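Local coordinates for protein lectin-related NK cell receptor LY49L1 (Mus musculus, PDB 3G8K) that is a natural killer cell receptor of the Ly49 family whose C-type lectin-like domain probably recognises MHC class I molecules, at residues G15-Y20 / K44-D49; K26-C31 / G98-L103; Q33-Q36 / S41-K44; I65-D70 / W76-N81. The protein carries 1 engineered substitution. All blocks are in the same frame, centred on the assembly; numbering follows the deposited sequence.

Contact 1. Residues G15-Y20 / K44-D49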
loop_
_atom_site.group_PDB
_atom_site.type_symbol
_atom_site.label_atom_id
_atom_site.label_comp_id
_atom_site.label_asym_id
_atom_site.label_seq_id
_atom_site.Cartn_x
_atom_site.Cartn_y
_atom_site.Cartn_z
ATOM N N GLY A 15 5.228 7.470 6.516
ATOM C CA GLY A 15 6.094 8.197 7.435
ATOM C C GLY A 15 7.342 7.379 7.600
ATOM O O GLY A 15 7.986 7.018 6.586
ATOM N N ILE A 16 7.639 7.005 8.856
ATOM C CA ILE A 16 8.865 6.264 9.239
ATOM C C ILE A 16 8.675 4.744 9.479
ATOM O O ILE A 16 9.576 4.097 9.934
ATOM C CB ILE A 16 9.561 7.039 10.459
ATOM C CG1 ILE A 16 11.005 7.495 10.186
ATOM C CG2 ILE A 16 9.351 6.381 11.773
ATOM C CD1 ILE A 16 12.091 6.496 10.553
ATOM N N LYS A 17 7.529 4.171 9.126
ATOM C CA LYS A 17 7.141 2.787 9.432
ATOM C C LYS A 17 6.640 2.048 8.137
ATOM O O LYS A 17 5.782 2.574 7.416
ATOM C CB LYS A 17 6.025 2.716 10.535
ATOM C CG LYS A 17 5.791 1.266 11.114
ATOM C CD LYS A 17 4.902 1.144 12.378
ATOM C CE LYS A 17 4.935 2.372 13.286
ATOM N NZ LYS A 17 3.786 2.214 14.191
ATOM N N CYS A 18 7.140 0.848 7.868
ATOM C CA CYS A 18 6.527 -0.038 6.838
ATOM C C CYS A 18 5.686 -1.180 7.436
ATOM O O CYS A 18 5.749 -1.375 8.626
ATOM C CB CYS A 18 7.614 -0.536 5.942
ATOM S SG CYS A 18 8.454 0.905 5.151
ATOM N N TYR A 19 4.922 -1.923 6.596
ATOM C CA TYR A 19 3.880 -2.851 6.986
ATOM C C TYR A 19 3.979 -4.020 6.051
ATOM O O TYR A 19 3.913 -3.853 4.834
ATOM C CB TYR A 19 2.509 -2.206 6.786
ATOM C CG TYR A 19 2.380 -0.894 7.615
ATOM C CD1 TYR A 19 2.620 0.370 7.014
ATOM C CD2 TYR A 19 2.045 -0.938 8.955
ATOM C CE1 TYR A 19 2.531 1.603 7.795
ATOM C CE2 TYR A 19 1.935 0.306 9.738
ATOM C CZ TYR A 19 2.241 1.517 9.131
ATOM O OH TYR A 19 2.059 2.704 9.837
ATOM N N TYR A 20 4.090 -5.193 6.622
ATOM C CA TYR A 20 4.353 -6.474 5.841
ATOM C C TYR A 20 3.258 -7.464 6.257
ATOM O O TYR A 20 2.750 -7.357 7.356
ATOM C CB TYR A 20 5.766 -7.007 6.192
ATOM C CG TYR A 20 6.873 -5.951 6.087
ATOM C CD1 TYR A 20 7.245 -5.180 7.187
ATOM C CD2 TYR A 20 7.523 -5.721 4.884
ATOM C CE1 TYR A 20 8.227 -4.200 7.055
ATOM C CE2 TYR A 20 8.529 -4.782 4.777
ATOM C CZ TYR A 20 8.832 -4.003 5.845
ATOM O OH TYR A 20 9.843 -3.110 5.695
ATOM N N LYS A 44 2.370 -2.496 16.053
ATOM C CA LYS A 44 1.941 -1.502 17.047
ATOM C C LYS A 44 1.547 -0.140 16.424
ATOM O O LYS A 44 2.315 0.401 15.657
ATOM C CB LYS A 44 3.073 -1.267 18.036
ATOM C CG LYS A 44 2.707 -0.102 19.025
ATOM C CD LYS A 44 3.771 0.085 20.075
ATOM C CE LYS A 44 5.069 0.611 19.452
ATOM N NZ LYS A 44 5.125 2.106 19.763
ATOM N N ILE A 45 0.416 0.433 16.853
ATOM C CA ILE A 45 -0.207 1.517 16.191
ATOM C C ILE A 45 0.042 2.706 17.180
ATOM O O ILE A 45 -0.248 2.637 18.372
ATOM C CB ILE A 45 -1.729 1.293 15.871
ATOM C CG1 ILE A 45 -1.993 0.015 15.054
ATOM C CG2 ILE A 45 -2.376 2.537 15.064
ATOM C CD1 ILE A 45 -3.444 -0.102 14.589
ATOM N N ASP A 46 0.642 3.763 16.657
ATOM C CA ASP A 46 1.223 4.802 17.499
ATOM C C ASP A 46 0.315 5.942 17.802
ATOM O O ASP A 46 0.534 6.634 18.809
ATOM C CB ASP A 46 2.493 5.313 16.821
ATOM C CG ASP A 46 3.647 4.433 17.098
ATOM O OD1 ASP A 46 4.327 4.091 16.149
ATOM O OD2 ASP A 46 3.834 4.037 18.286
ATOM N N ASN A 47 -0.672 6.176 16.941
ATOM C CA ASN A 47 -1.593 7.313 17.042
ATOM C C ASN A 47 -2.786 7.223 16.087
ATOM O O ASN A 47 -2.864 6.317 15.260
ATOM C CB ASN A 47 -0.829 8.644 16.869
ATOM C CG ASN A 47 -0.044 8.692 15.595
ATOM O OD1 ASN A 47 -0.616 8.627 14.533
ATOM N ND2 ASN A 47 1.262 8.819 15.675
ATOM N N GLU A 48 -3.738 8.140 16.245
ATOM C CA GLU A 48 -4.951 8.207 15.438
ATOM C C GLU A 48 -4.682 8.447 13.948
ATOM O O GLU A 48 -5.359 7.817 13.092
ATOM C CB GLU A 48 -5.917 9.253 15.992
ATOM C CG GLU A 48 -6.602 8.883 17.377
ATOM C CD GLU A 48 -5.627 8.950 18.586
ATOM O OE1 GLU A 48 -6.030 8.494 19.704
ATOM O OE2 GLU A 48 -4.475 9.511 18.448
ATOM N N ASP A 49 -3.712 9.319 13.646
ATOM C CA ASP A 49 -3.238 9.566 12.260
ATOM C C ASP A 49 -2.866 8.275 11.561
ATOM O O ASP A 49 -3.235 8.042 10.388
ATOM C CB ASP A 49 -2.012 10.501 12.260
ATOM C CG ASP A 49 -1.607 10.994 10.856
ATOM O OD1 ASP A 49 -2.407 11.751 10.244
ATOM O OD2 ASP A 49 -0.469 10.680 10.367
#
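A salt-bridge network built on K17, K44 and D46 ties strand 17-21 of this C-type lectin-like domain to the loop leading into helix 48-57. K17 does the bridging. Its CG stands anti to the backbone N (chi1 -168°) and the chain bends further out at chi3, which brings the ammonium group into the elbow formed by residues 44 to 46. There K17 NZ donates to K44 O over 2.8 Å, with a C=O...N angle of 165°, so the donor lies almost straight beyond the carbonyl oxygen. K17 NZ also reaches D46 OD1 at 2.8 Å, this time from above the carboxylate, 49° out of its plane. E50 OE1, in the first turn of the helix, forms a further salt bridge to K17 NZ, so the ammonium of the buried K17 is held by one carbonyl and two carboxylates. E50 also accepts from Y19 OH and from D46 N, and N47 caps the helix by offering OD1 to E50 N, which probably helps to position the acid that K17 meets. K44 NZ sits 5.7 Å from K17 NZ; the carboxylate that the two lysines share probably offsets their like charges. D46 divides its oxygens between them: OD1 goes to K17, while K44 NZ, which also donates to P83 O, binds the syn lone pair of OD2 at 2.8 Å.

Contact 2. Residues K26-C31 / G98-L103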
loop_
_atom_site.group_PDB
_atom_site.type_symbol
_atom_site.label_atom_id
_atom_site.label_comp_id
_atom_site.label_asym_id
_atom_site.label_seq_id
_atom_site.Cartn_x
_atom_site.Cartn_y
_atom_site.Cartn_z
ATOM N N LYS A 26 -3.008 -16.891 11.011
ATOM C CA LYS A 26 -2.462 -17.512 12.222
ATOM C C LYS A 26 -3.139 -16.965 13.443
ATOM O O LYS A 26 -3.729 -15.848 13.409
ATOM C CB LYS A 26 -0.908 -17.324 12.369
ATOM C CG LYS A 26 -0.069 -18.098 11.325
ATOM C CD LYS A 26 1.403 -17.660 11.170
ATOM C CE LYS A 26 1.906 -18.222 9.840
ATOM N NZ LYS A 26 2.484 -19.580 9.990
ATOM N N THR A 27 -2.983 -17.716 14.528
ATOM C CA THR A 27 -3.475 -17.375 15.836
ATOM C C THR A 27 -2.730 -16.132 16.245
ATOM O O THR A 27 -1.686 -15.876 15.701
ATOM C CB THR A 27 -3.110 -18.516 16.827
ATOM O OG1 THR A 27 -1.668 -18.732 16.843
ATOM C CG2 THR A 27 -3.891 -19.836 16.466
ATOM N N TRP A 28 -3.202 -15.387 17.242
ATOM C CA TRP A 28 -2.490 -14.158 17.611
ATOM C C TRP A 28 -1.053 -14.478 17.978
ATOM O O TRP A 28 -0.141 -13.736 17.634
ATOM C CB TRP A 28 -3.177 -13.480 18.785
ATOM C CG TRP A 28 -2.625 -12.119 19.162
ATOM C CD1 TRP A 28 -3.083 -10.891 18.732
ATOM C CD2 TRP A 28 -1.547 -11.844 20.077
ATOM N NE1 TRP A 28 -2.372 -9.886 19.336
ATOM C CE2 TRP A 28 -1.418 -10.436 20.156
ATOM C CE3 TRP A 28 -0.669 -12.651 20.846
ATOM C CZ2 TRP A 28 -0.436 -9.831 20.941
ATOM C CZ3 TRP A 28 0.282 -12.044 21.628
ATOM C CH2 TRP A 28 0.402 -10.661 21.681
ATOM N N SER A 29 -0.851 -15.586 18.693
ATOM C CA SER A 29 0.471 -15.915 19.247
ATOM C C SER A 29 1.386 -16.331 18.115
ATOM O O SER A 29 2.550 -16.078 18.134
ATOM C CB SER A 29 0.336 -17.064 20.280
ATOM O OG SER A 29 0.474 -16.543 21.596
ATOM N N GLY A 30 0.850 -17.094 17.193
ATOM C CA GLY A 30 1.617 -17.537 16.100
ATOM C C GLY A 30 2.076 -16.474 15.146
ATOM O O GLY A 30 3.050 -16.693 14.438
ATOM N N CYS A 31 1.332 -15.353 15.106
ATOM C CA CYS A 31 1.597 -14.174 14.321
ATOM C C CYS A 31 2.661 -13.378 15.037
ATOM O O CYS A 31 3.520 -12.748 14.423
ATOM C CB CYS A 31 0.319 -13.273 14.223
ATOM S SG CYS A 31 -0.799 -13.630 12.903
ATOM N N GLY A 98 -13.130 -11.811 23.827
ATOM C CA GLY A 98 -11.786 -11.829 23.216
ATOM C C GLY A 98 -10.724 -10.942 23.825
ATOM O O GLY A 98 -10.944 -9.730 24.067
ATOM N N GLY A 99 -9.519 -11.486 23.976
ATOM C CA GLY A 99 -8.461 -10.696 24.644
ATOM C C GLY A 99 -7.360 -10.162 23.759
ATOM O O GLY A 99 -6.397 -9.632 24.288
ATOM N N CYS A 100 -7.499 -10.285 22.422
ATOM C CA CYS A 100 -6.463 -9.823 21.455
ATOM C C CYS A 100 -7.109 -8.873 20.453
ATOM O O CYS A 100 -8.283 -9.076 20.091
ATOM C CB CYS A 100 -5.861 -11.047 20.723
ATOM S SG CYS A 100 -4.815 -12.211 21.752
ATOM N N MET A 101 -6.368 -7.869 19.944
ATOM C CA MET A 101 -6.957 -6.895 19.028
ATOM C C MET A 101 -6.653 -7.212 17.511
ATOM O O MET A 101 -5.586 -7.697 17.164
ATOM C CB MET A 101 -6.625 -5.458 19.527
ATOM C CG MET A 101 -7.556 -4.299 19.122
ATOM S SD MET A 101 -9.082 -4.378 19.953
ATOM C CE MET A 101 -8.679 -3.599 21.518
ATOM N N LEU A 102 -7.646 -7.021 16.662
ATOM C CA LEU A 102 -7.506 -6.946 15.237
ATOM C C LEU A 102 -7.797 -5.537 14.766
ATOM O O LEU A 102 -8.593 -4.843 15.378
ATOM C CB LEU A 102 -8.600 -7.718 14.500
ATOM C CG LEU A 102 -8.899 -9.131 14.810
ATOM C CD1 LEU A 102 -10.390 -9.220 14.555
ATOM C CD2 LEU A 102 -8.110 -9.878 13.705
ATOM N N LEU A 103 -7.158 -5.238 13.646
ATOM C CA LEU A 103 -7.451 -4.179 12.693
ATOM C C LEU A 103 -8.361 -4.679 11.553
ATOM O O LEU A 103 -8.041 -5.682 10.869
ATOM C CB LEU A 103 -6.116 -3.740 12.039
ATOM C CG LEU A 103 -6.087 -2.502 11.085
ATOM C CD1 LEU A 103 -7.017 -1.366 11.625
ATOM C CD2 LEU A 103 -4.640 -2.013 10.859
#
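W28, in the first turn of helix 28-37, lays its indole against C100 at the start of strand 100-104, and the contact can be followed outward atom by atom. CG is anti to the backbone N (chi1 -174°), which swings the ring off the helix and toward the strand. At the root of the side chain, W28 CB lies 3.6 Å from C100 SG. One bond further, W28 CG lies 3.4 Å from C100 SG. C100 CB continues over the same face, with W28 CD1 3.4 Å and W28 NE1 3.9 Å from it. The carbonyl oxygen of M101 lies near the ring plane on the CD1 side, at a loose distance. W28 NE1 donates its N-H to I65 O, a bond that helps to hold the rotation of the indole. On the other side of the ring W28 CD2 still lies under C100 SG, at 3.7 Å, with CE2 at the margin of the sulfur; the benzo end, having left the cysteine, packs on I79.

Overall C100 SG sits above one face of the five-membered ring, 3.6 Å from its centroid and 21° off the normal: a cysteine sulfur-aromatic contact. That sulfur is half of the C100-C113 disulfide, and the backbones of W28 and C113 are themselves hydrogen-bonded. The helix start is closed by T27 as N-cap, whose OG1 accepts from G30 N at 3.0 Å, while W64 meets the indole edge-to-face. C31-C119 and C100-C113, the two disulfides around this packing, are the canonical pair of the C-type lectin fold.

Contact 3. Residues Q33-Q36 / S41-K44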
loop_
_atom_site.group_PDB
_atom_site.type_symbol
_atom_site.label_atom_id
_atom_site.label_comp_id
_atom_site.label_asym_id
_atom_site.label_seq_id
_atom_site.Cartn_x
_atom_site.Cartn_y
_atom_site.Cartn_z
ATOM N N GLN A 33 4.875 -14.559 17.007
ATOM C CA GLN A 33 6.130 -15.210 16.741
ATOM C C GLN A 33 6.644 -15.224 15.288
ATOM O O GLN A 33 7.838 -15.146 15.076
ATOM C CB GLN A 33 6.229 -16.565 17.462
ATOM C CG GLN A 33 6.914 -16.392 18.878
ATOM C CD GLN A 33 8.268 -17.115 19.032
ATOM O OE1 GLN A 33 8.832 -17.650 18.054
ATOM N NE2 GLN A 33 8.774 -17.172 20.277
ATOM N N THR A 34 5.754 -15.278 14.300
ATOM C CA THR A 34 6.140 -15.125 12.884
ATOM C C THR A 34 6.688 -13.728 12.568
ATOM O O THR A 34 7.732 -13.598 11.966
ATOM C CB THR A 34 4.990 -15.431 11.959
ATOM O OG1 THR A 34 4.567 -16.777 12.198
ATOM C CG2 THR A 34 5.387 -15.282 10.502
ATOM N N CYS A 35 6.028 -12.664 13.000
ATOM C CA CYS A 35 6.648 -11.357 12.830
ATOM C C CYS A 35 8.091 -11.421 13.370
ATOM O O CYS A 35 9.034 -10.967 12.721
ATOM C CB CYS A 35 5.805 -10.263 13.509
ATOM S SG CYS A 35 4.178 -10.066 12.682
ATOM N N GLN A 36 8.257 -12.006 14.551
ATOM C CA GLN A 36 9.529 -11.958 15.290
ATOM C C GLN A 36 10.731 -12.687 14.691
ATOM O O GLN A 36 11.785 -12.074 14.495
ATOM C CB GLN A 36 9.323 -12.183 16.794
ATOM C CG GLN A 36 9.402 -10.817 17.452
ATOM C CD GLN A 36 8.683 -10.645 18.748
ATOM O OE1 GLN A 36 7.946 -9.604 18.951
ATOM N NE2 GLN A 36 8.876 -11.625 19.666
ATOM N N SER A 41 7.678 -7.001 14.079
ATOM C CA SER A 41 6.966 -7.223 15.293
ATOM C C SER A 41 5.513 -7.082 14.992
ATOM O O SER A 41 5.131 -6.269 14.171
ATOM C CB SER A 41 7.399 -6.243 16.389
ATOM O OG SER A 41 6.833 -5.001 16.096
ATOM N N LEU A 42 4.670 -7.916 15.613
ATOM C CA LEU A 42 3.254 -7.758 15.392
ATOM C C LEU A 42 2.871 -6.288 15.583
ATOM O O LEU A 42 3.232 -5.698 16.598
ATOM C CB LEU A 42 2.471 -8.686 16.356
ATOM C CG LEU A 42 1.034 -9.122 15.947
ATOM C CD1 LEU A 42 0.871 -9.540 14.523
ATOM C CD2 LEU A 42 0.561 -10.279 16.837
ATOM N N LEU A 43 2.075 -5.733 14.674
ATOM C CA LEU A 43 2.036 -4.293 14.470
ATOM C C LEU A 43 1.566 -3.493 15.708
ATOM O O LEU A 43 0.526 -3.751 16.319
ATOM C CB LEU A 43 1.231 -3.896 13.205
ATOM C CG LEU A 43 0.932 -2.363 13.099
ATOM C CD1 LEU A 43 2.175 -1.719 12.522
ATOM C CD2 LEU A 43 -0.244 -1.995 12.189
ATOM N N LYS A 44 2.370 -2.496 16.053
ATOM C CA LYS A 44 1.941 -1.502 17.047
ATOM C C LYS A 44 1.547 -0.140 16.424
ATOM O O LYS A 44 2.315 0.401 15.657
ATOM C CB LYS A 44 3.073 -1.267 18.036
ATOM C CG LYS A 44 2.707 -0.102 19.025
ATOM C CD LYS A 44 3.771 0.085 20.075
ATOM C CE LYS A 44 5.069 0.611 19.452
ATOM N NZ LYS A 44 5.125 2.106 19.763
HETATM O O HOH W 1 6.039 -9.835 17.014
#
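C35 of helix 28-37 packs against S41 and L42 where the chain of the C-type lectin-like fold leaves the helix and enters the short strand 41-42. The first shell is tight and mostly side chain on backbone: C35 CB lies 3.5 Å from S41 C and 3.4 Å from L42 N, covering the peptide between the two residues. With SG beside its own backbone N (chi1 -66°), the cysteine also brings its sulfur alongside L42, and C35 SG touches L42 CD1 at 3.8 Å.

A second layer comes from the next helical residue. Q36 extends its amide past the serine, and one water bridges the gap that no direct hydrogen bond spans. Further out, the sulfur is tied by disulfide to C121 of strand 118-124. That strand also holds the other side of the contact, through backbone hydrogen bonds from S41 to G122 and from L43 to I120, so helix and short strand are pinned to one support. L42 turns its side chain back onto W28 and C31 of the same helix. The water serves both segments in turn: it donates to Q36 OE1 at 2.7 Å and accepts from L42 N at 2.7 Å.

Contact 4. Residues I65-D70 / W76-N81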
loop_
_atom_site.group_PDB
_atom_site.type_symbol
_atom_site.label_atom_id
_atom_site.label_comp_id
_atom_site.label_asym_id
_atom_site.label_seq_id
_atom_site.Cartn_x
_atom_site.Cartn_y
_atom_site.Cartn_z
ATOM N N ILE A 65 -2.959 -7.529 15.380
ATOM C CA ILE A 65 -2.006 -6.467 15.617
ATOM C C ILE A 65 -1.511 -6.729 17.034
ATOM O O ILE A 65 -2.050 -7.600 17.745
ATOM C CB ILE A 65 -2.625 -4.970 15.449
ATOM C CG1 ILE A 65 -3.662 -4.689 16.556
ATOM C CG2 ILE A 65 -3.038 -4.713 13.923
ATOM C CD1 ILE A 65 -4.483 -3.532 16.386
ATOM N N GLY A 66 -0.435 -6.084 17.412
ATOM C CA GLY A 66 0.286 -6.491 18.637
ATOM C C GLY A 66 -0.262 -5.856 19.914
ATOM O O GLY A 66 0.472 -5.244 20.666
ATOM N N LEU A 67 -1.556 -6.047 20.140
ATOM C CA LEU A 67 -2.262 -5.479 21.263
ATOM C C LEU A 67 -3.136 -6.597 21.888
ATOM O O LEU A 67 -3.821 -7.353 21.175
ATOM C CB LEU A 67 -3.120 -4.281 20.806
ATOM C CG LEU A 67 -4.057 -3.629 21.862
ATOM C CD1 LEU A 67 -3.233 -2.898 22.893
ATOM C CD2 LEU A 67 -5.017 -2.630 21.200
ATOM N N SER A 68 -3.061 -6.711 23.205
ATOM C CA SER A 68 -3.692 -7.801 23.942
ATOM C C SER A 68 -4.010 -7.324 25.306
ATOM O O SER A 68 -3.429 -6.378 25.743
ATOM C CB SER A 68 -2.929 -9.122 23.899
ATOM O OG SER A 68 -1.790 -9.251 24.709
ATOM N N TYR A 69 -4.999 -7.915 25.937
ATOM C CA TYR A 69 -5.321 -7.603 27.310
ATOM C C TYR A 69 -4.389 -8.287 28.318
ATOM O O TYR A 69 -4.045 -9.461 28.196
ATOM C CB TYR A 69 -6.782 -7.884 27.588
ATOM C CG TYR A 69 -7.194 -7.477 28.958
ATOM C CD1 TYR A 69 -7.590 -6.175 29.218
ATOM C CD2 TYR A 69 -7.186 -8.413 30.001
ATOM C CE1 TYR A 69 -7.908 -5.802 30.446
ATOM C CE2 TYR A 69 -7.523 -8.077 31.245
ATOM C CZ TYR A 69 -7.902 -6.753 31.478
ATOM O OH TYR A 69 -8.281 -6.359 32.728
ATOM N N ASP A 70 -3.941 -7.467 29.272
ATOM C CA ASP A 70 -2.884 -7.774 30.248
ATOM C C ASP A 70 -3.516 -7.714 31.630
ATOM O O ASP A 70 -3.823 -6.598 32.130
ATOM C CB ASP A 70 -1.782 -6.676 30.123
ATOM C CG ASP A 70 -0.565 -6.945 30.958
ATOM O OD1 ASP A 70 -0.688 -7.073 32.203
ATOM O OD2 ASP A 70 0.535 -6.958 30.377
ATOM N N TRP A 76 -5.440 -3.143 28.289
ATOM C CA TRP A 76 -4.938 -3.512 26.989
ATOM C C TRP A 76 -3.540 -2.978 26.881
ATOM O O TRP A 76 -3.283 -1.836 27.276
ATOM C CB TRP A 76 -5.845 -2.942 25.878
ATOM C CG TRP A 76 -7.125 -3.694 25.836
ATOM C CD1 TRP A 76 -8.206 -3.463 26.598
ATOM C CD2 TRP A 76 -7.425 -4.853 25.044
ATOM N NE1 TRP A 76 -9.176 -4.391 26.357
ATOM C CE2 TRP A 76 -8.719 -5.273 25.410
ATOM C CE3 TRP A 76 -6.726 -5.571 24.062
ATOM C CZ2 TRP A 76 -9.355 -6.331 24.799
ATOM C CZ3 TRP A 76 -7.350 -6.629 23.469
ATOM C CH2 TRP A 76 -8.653 -6.993 23.835
ATOM N N ALA A 77 -2.622 -3.797 26.379
ATOM C CA ALA A 77 -1.240 -3.380 26.290
ATOM C C ALA A 77 -0.563 -3.752 24.977
ATOM O O ALA A 77 -0.772 -4.866 24.466
ATOM C CB ALA A 77 -0.434 -3.868 27.488
ATOM N N TRP A 78 0.192 -2.804 24.395
ATOM C CA TRP A 78 0.972 -3.092 23.156
ATOM C C TRP A 78 2.087 -4.089 23.534
ATOM O O TRP A 78 2.617 -4.040 24.632
ATOM C CB TRP A 78 1.496 -1.773 22.509
ATOM C CG TRP A 78 0.316 -0.828 22.019
ATOM C CD1 TRP A 78 -0.163 0.318 22.652
ATOM C CD2 TRP A 78 -0.477 -0.998 20.836
ATOM N NE1 TRP A 78 -1.243 0.829 21.951
ATOM C CE2 TRP A 78 -1.427 0.041 20.804
ATOM C CE3 TRP A 78 -0.483 -1.988 19.792
ATOM C CZ2 TRP A 78 -2.373 0.167 19.767
ATOM C CZ3 TRP A 78 -1.440 -1.838 18.770
ATOM C CH2 TRP A 78 -2.355 -0.792 18.762
ATOM N N ILE A 79 2.406 -5.049 22.682
ATOM C CA ILE A 79 3.473 -6.009 23.028
ATOM C C ILE A 79 4.829 -5.366 23.397
ATOM O O ILE A 79 5.187 -4.258 22.926
ATOM C CB ILE A 79 3.646 -7.177 21.983
ATOM C CG1 ILE A 79 3.934 -6.659 20.583
ATOM C CG2 ILE A 79 2.432 -8.098 22.016
ATOM C CD1 ILE A 79 4.242 -7.764 19.601
ATOM N N ASN A 80 5.537 -6.048 24.292
ATOM C CA ASN A 80 6.828 -5.628 24.824
ATOM C C ASN A 80 6.782 -4.240 25.432
ATOM O O ASN A 80 7.698 -3.427 25.223
ATOM C CB ASN A 80 7.946 -5.731 23.768
ATOM C CG ASN A 80 8.004 -7.122 23.087
ATOM O OD1 ASN A 80 7.557 -8.168 23.621
ATOM N ND2 ASN A 80 8.580 -7.130 21.894
ATOM N N ASN A 81 5.719 -3.968 26.174
ATOM C CA ASN A 81 5.554 -2.669 26.835
ATOM C C ASN A 81 5.657 -1.498 25.865
ATOM O O ASN A 81 6.255 -0.471 26.218
ATOM C CB ASN A 81 6.659 -2.497 27.906
ATOM C CG ASN A 81 6.731 -3.676 28.871
ATOM O OD1 ASN A 81 7.715 -4.472 28.872
ATOM N ND2 ASN A 81 5.671 -3.829 29.667
HETATM O O HOH W 2 0.344 -7.282 24.560
#
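Two tryptophans, W76 and W78, present their indole faces to the residues paired with them in the hairpin of strands 62-70 and 75-78. Over the W76 ring lies Y69 CB, 3.9 Å from the centroid of the six-membered ring and only 10° off its normal. The tyrosine ring then turns an edge to the five-membered ring of W76, a T-shaped pair with centroids 5.2 Å apart and planes at 68°; W76 CD1 lies in the plane of the Y69 ring, at its edge. The face of W78 belongs to L67, whose CD1 sits above the middle of the indole while L67 CB makes a CH-pi contact with its six-membered ring. L67 CG is anti to the backbone N (chi1 174°), which lets both methyls reach the indole. I65 CD1 approaches W78 CH2 obliquely at 4.2 Å.

L67, Y69, W76 and W78 lie on one face of the sheet, in two non-hydrogen-bonded antiparallel pairs. Between them S68 and A77 form the hydrogen-bonded pair, A77 N to S68 O at 2.8 Å and S68 N to A77 O at 3.2 Å. A water links S68 OG to A77 O. At G66, centre of an inverse gamma turn in the WIGL signature of C-type lectin-like domains, G66 O accepts from I79 N at 2.8 Å. On the face of L67 and W76 lies M101 of strand 100-104; on the other face, that of S68, W28 of helix 28-37 packs, reaching I79 as well.

The four contacts show how chemistry follows position in a small disulfide-rich fold. Contact 2 is wholly buried and relies on sulfur and aromatic packing; contact 1, at the partly buried side nearer the second subunit, relies on charge. Contacts 3 and 4 lie between, each mixing apolar packing with a bridging water, but contact 4 buries much the most surface and is the one joined by strand pairing. Contacts 2 and 3 share helix 28-37, and contacts 1 and 3 meet at K44. The 65-70 segment binds its neighbours through main-chain groups: G66 N probably donates to L43 O of contact 3, and Y69 N probably to G99 O of contact 2.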